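Local coordinates for protein dnab-like replicative helicase (Bacillus phage SPP1, PDB 3BH0) that probably unwinds double-stranded DNA in the 5'-3' direction, driven by ATP hydrolysis, this chain being the ATPase domain of a DnaB-family replicative helicase, at residues G50-F55 with G180-V185; N277-I282 with L296-E301. All blocks are in the same frame, centred on the assembly; numbering follows the deposited sequence.

Interaction 1 (G50-F55 with G180-V185)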
# COMPACT_ATOMS: atom_id res chain seq x y z
N GLY A 50 -3.23 11.66 9.90
CA GLY A 50 -3.57 11.18 8.57
C GLY A 50 -4.27 9.83 8.51
O GLY A 50 -4.78 9.33 9.51
N VAL A 51 -4.30 9.27 7.31
CA VAL A 51 -4.93 8.00 7.04
C VAL A 51 -4.08 6.90 7.67
O VAL A 51 -2.88 6.83 7.40
CB VAL A 51 -5.03 7.72 5.53
CG1 VAL A 51 -5.87 6.49 5.27
CG2 VAL A 51 -5.59 8.92 4.78
N PRO A 52 -4.70 6.05 8.50
CA PRO A 52 -3.93 4.97 9.12
C PRO A 52 -3.70 3.78 8.17
O PRO A 52 -4.60 3.39 7.42
CB PRO A 52 -4.82 4.55 10.30
CG PRO A 52 -6.22 4.84 9.83
CD PRO A 52 -6.13 6.02 8.89
N SER A 53 -2.49 3.23 8.21
CA SER A 53 -2.20 1.91 7.64
C SER A 53 -2.93 0.83 8.43
O SER A 53 -3.31 -0.20 7.87
CB SER A 53 -0.71 1.64 7.72
OG SER A 53 -0.30 1.67 9.07
N GLY A 54 -3.13 1.08 9.73
CA GLY A 54 -3.79 0.15 10.64
C GLY A 54 -2.77 -0.66 11.41
O GLY A 54 -3.12 -1.50 12.25
N PHE A 55 -1.50 -0.43 11.11
CA PHE A 55 -0.43 -1.04 11.84
C PHE A 55 0.07 -0.01 12.84
O PHE A 55 0.80 0.94 12.50
CB PHE A 55 0.67 -1.57 10.91
CG PHE A 55 0.15 -2.51 9.85
CD1 PHE A 55 -0.50 -3.69 10.21
CD2 PHE A 55 0.29 -2.22 8.50
CE1 PHE A 55 -1.00 -4.55 9.23
CE2 PHE A 55 -0.20 -3.09 7.52
CZ PHE A 55 -0.84 -4.25 7.90
N GLY A 180 -16.59 14.50 1.20
CA GLY A 180 -15.51 14.97 2.08
C GLY A 180 -14.45 13.93 2.37
O GLY A 180 -13.69 14.06 3.35
N LYS A 181 -14.38 12.90 1.52
CA LYS A 181 -13.59 11.72 1.82
C LYS A 181 -12.18 11.82 1.25
O LYS A 181 -11.99 12.17 0.09
CB LYS A 181 -14.28 10.47 1.30
CG LYS A 181 -15.70 10.27 1.77
CD LYS A 181 -15.75 9.61 3.14
CE LYS A 181 -17.10 8.95 3.35
NZ LYS A 181 -17.27 7.73 2.49
N ARG A 182 -11.20 11.49 2.09
CA ARG A 182 -9.83 11.32 1.61
C ARG A 182 -9.70 10.01 0.84
O ARG A 182 -9.99 8.94 1.38
CB ARG A 182 -8.83 11.43 2.77
CG ARG A 182 -9.45 11.42 4.17
CD ARG A 182 -8.42 11.70 5.26
NE ARG A 182 -8.46 10.65 6.27
CZ ARG A 182 -7.87 10.71 7.46
NH1 ARG A 182 -7.18 11.77 7.82
NH2 ARG A 182 -7.97 9.68 8.29
N VAL A 183 -9.31 10.13 -0.44
CA VAL A 183 -9.10 9.02 -1.39
C VAL A 183 -7.67 8.50 -1.30
O VAL A 183 -6.72 9.28 -1.13
CB VAL A 183 -9.40 9.48 -2.85
CG1 VAL A 183 -9.15 8.36 -3.87
CG2 VAL A 183 -10.82 9.99 -2.99
N ILE A 184 -7.50 7.18 -1.41
CA ILE A 184 -6.17 6.58 -1.39
C ILE A 184 -5.99 5.75 -2.65
O ILE A 184 -6.77 4.85 -2.90
CB ILE A 184 -5.96 5.72 -0.12
CG1 ILE A 184 -6.18 6.56 1.13
CG2 ILE A 184 -4.55 5.06 -0.11
CD1 ILE A 184 -7.26 6.02 2.04
N VAL A 185 -4.98 6.07 -3.44
CA VAL A 185 -4.75 5.36 -4.71
C VAL A 185 -3.67 4.30 -4.53
O VAL A 185 -2.50 4.63 -4.36
CB VAL A 185 -4.43 6.36 -5.85
CG1 VAL A 185 -4.33 5.66 -7.20
CG2 VAL A 185 -5.49 7.46 -5.89
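R182 passes V51 and brings its guanidinium against the backbone of G50 and V51. Its CB points toward the loop 50-55. From there the chain runs extended through CG. R182 CD comes 4.0 Å from V51 CG2. R182 NE lies 3.7 Å from V51 CG2, which sits over one face of the guanidinium. V51 N is over a face too, offset toward the rim. The chain bends at chi3 (-127°), and this turns the end group along the loop. R182 NH1 reaches G50 CA at 3.7 Å, and NH1 hydrogen-bonds to T49 O. R182 NH2 lies 3.4 Å from G50 O, which approaches obliquely. The charge is met by D97, which forms a salt bridge with NE. The other branch of V51 serves I184. V51 CG1 stands anti to the backbone N (chi1 -172°) and meets I184 CD1 tip to tip at 3.5 Å. This apolar touch is buried, with V51 also resting on M92 of helix 81-93. The contact thus sets the loop before helix 56-62 against the start of strand 183-188 in the parallel part of the sheet. Strand 98-103 runs beside that strand, and helix 164-176 packs on V183 and V185.

Interaction 2 (N277-I282 with L296-E301)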
# COMPACT_ATOMS: atom_id res chain seq x y z
N ASN A 277 7.88 -16.40 11.23
CA ASN A 277 6.59 -15.78 10.91
C ASN A 277 6.55 -14.28 11.21
O ASN A 277 5.49 -13.71 11.48
CB ASN A 277 5.45 -16.53 11.62
CG ASN A 277 5.25 -17.95 11.10
OD1 ASN A 277 4.61 -18.77 11.76
ND2 ASN A 277 5.79 -18.24 9.93
N ILE A 278 7.71 -13.63 11.15
CA ILE A 278 7.80 -12.18 11.31
C ILE A 278 8.09 -11.51 9.96
O ILE A 278 9.02 -11.87 9.25
CB ILE A 278 8.87 -11.75 12.35
CG1 ILE A 278 8.51 -12.24 13.77
CG2 ILE A 278 9.11 -10.25 12.31
CD1 ILE A 278 7.35 -11.49 14.44
N VAL A 279 7.24 -10.55 9.60
CA VAL A 279 7.51 -9.66 8.50
C VAL A 279 7.92 -8.33 9.11
O VAL A 279 7.14 -7.72 9.85
CB VAL A 279 6.28 -9.48 7.59
CG1 VAL A 279 6.47 -8.29 6.63
CG2 VAL A 279 6.03 -10.74 6.79
N GLU A 280 9.12 -7.88 8.81
CA GLU A 280 9.50 -6.54 9.21
C GLU A 280 9.27 -5.49 8.11
O GLU A 280 9.66 -5.67 6.94
CB GLU A 280 10.91 -6.49 9.80
CG GLU A 280 12.05 -6.95 8.92
CD GLU A 280 13.40 -6.85 9.63
OE1 GLU A 280 13.62 -7.55 10.65
OE2 GLU A 280 14.26 -6.06 9.17
N VAL A 281 8.59 -4.42 8.51
CA VAL A 281 8.38 -3.27 7.67
C VAL A 281 9.53 -2.30 7.92
O VAL A 281 9.60 -1.66 8.97
CB VAL A 281 7.02 -2.61 7.96
CG1 VAL A 281 6.80 -1.43 7.05
CG2 VAL A 281 5.90 -3.62 7.78
N ILE A 282 10.45 -2.23 6.97
CA ILE A 282 11.58 -1.32 7.09
C ILE A 282 11.26 -0.01 6.38
O ILE A 282 11.18 0.03 5.16
CB ILE A 282 12.87 -1.92 6.48
CG1 ILE A 282 13.05 -3.37 6.92
CG2 ILE A 282 14.08 -1.05 6.81
CD1 ILE A 282 14.14 -4.14 6.15
N LEU A 296 6.01 -7.21 12.30
CA LEU A 296 4.63 -7.68 12.40
C LEU A 296 4.60 -9.20 12.30
O LEU A 296 5.42 -9.79 11.63
CB LEU A 296 3.78 -7.11 11.26
CG LEU A 296 3.59 -5.61 11.06
CD1 LEU A 296 2.83 -5.41 9.76
CD2 LEU A 296 2.82 -5.00 12.22
N ALA A 297 3.63 -9.80 12.97
CA ALA A 297 3.37 -11.23 12.89
C ALA A 297 2.53 -11.46 11.64
O ALA A 297 1.47 -10.88 11.49
CB ALA A 297 2.64 -11.74 14.13
N PHE A 298 3.02 -12.31 10.76
CA PHE A 298 2.36 -12.56 9.50
C PHE A 298 1.64 -13.89 9.59
O PHE A 298 2.27 -14.91 9.86
CB PHE A 298 3.40 -12.57 8.38
CG PHE A 298 2.86 -12.97 7.05
CD1 PHE A 298 1.72 -12.35 6.53
CD2 PHE A 298 3.52 -13.92 6.28
CE1 PHE A 298 1.23 -12.70 5.27
CE2 PHE A 298 3.04 -14.27 5.01
CZ PHE A 298 1.89 -13.66 4.51
N ILE A 299 0.33 -13.86 9.39
CA ILE A 299 -0.46 -15.09 9.38
C ILE A 299 -0.62 -15.49 7.92
O ILE A 299 -1.57 -15.07 7.24
CB ILE A 299 -1.85 -14.97 10.11
CG1 ILE A 299 -1.71 -14.34 11.51
CG2 ILE A 299 -2.57 -16.33 10.17
CD1 ILE A 299 -0.58 -14.87 12.39
N LYS A 300 0.34 -16.28 7.47
CA LYS A 300 0.47 -16.74 6.09
C LYS A 300 -0.87 -17.19 5.51
O LYS A 300 -1.40 -16.56 4.59
CB LYS A 300 1.50 -17.87 6.01
CG LYS A 300 2.93 -17.38 6.20
CD LYS A 300 3.90 -18.45 6.77
CE LYS A 300 5.38 -18.03 6.58
NZ LYS A 300 5.81 -16.80 7.35
N GLU A 301 -1.40 -18.27 6.08
CA GLU A 301 -2.62 -18.92 5.61
C GLU A 301 -3.80 -17.95 5.36
O GLU A 301 -4.70 -18.25 4.58
CB GLU A 301 -3.02 -20.02 6.60
CG GLU A 301 -3.44 -19.48 7.98
CD GLU A 301 -3.66 -20.57 9.02
OE1 GLU A 301 -3.94 -21.73 8.63
OE2 GLU A 301 -3.54 -20.25 10.24
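V279 and L296 form an antiparallel hydrogen-bonded pair. V279 N donates to L296 O at 2.8 Å, and L296 N donates to V279 O at 2.7 Å. A third bond runs from F298 N to N277 O at 2.9 Å. It is almost straight at the hydrogen (176°). Between these bonds I278 and A297 make a non-hydrogen-bonded pair. I278 CA approaches L296 O at 3.4 Å in a CA-H...O contact. On the V279 and L296 face, V279 CG2 touches F298 CB at 3.6 Å and comes obliquely to the ring. With F298 CG opposite the backbone N (chi1 174°), the ring leads away from strand 278-286, where it meets the ring of F305. Farther along, V281 CG2 packs on L296 CD1 at 4.1 Å. At the other end the K300 side chain crosses that of N277 at about a right angle. D267 accepts from N277 N and is a weak, long ion-pair partner of K300 NZ. The two strands form a beta hairpin. It lies between strand 259-265, which flanks 278-286, and the outermost strand 304-307, which flanks 292-299.

In the fold
Interaction 1 comes first along the chain and closes before interaction 2 opens. Their centres are about 22 Å apart, yet both reach the same mixed sheet. Interaction 1 reaches strand 183-188 in its parallel part. Interaction 2 joins two antiparallel strands beyond strand 259-265. Strands 223-228, 70-74 and 259-265 lie between them in the sheet. The loop 50-55 links the two contacts: F55 CD1 packs on L296 CD1 at 3.8 Å. F55 also meets F84 on helix 81-93, which follows a probable Walker A P-loop. The loop therefore touches both parts of the sheet within this DnaB-like C-terminal domain, a P-loop NTPase fold.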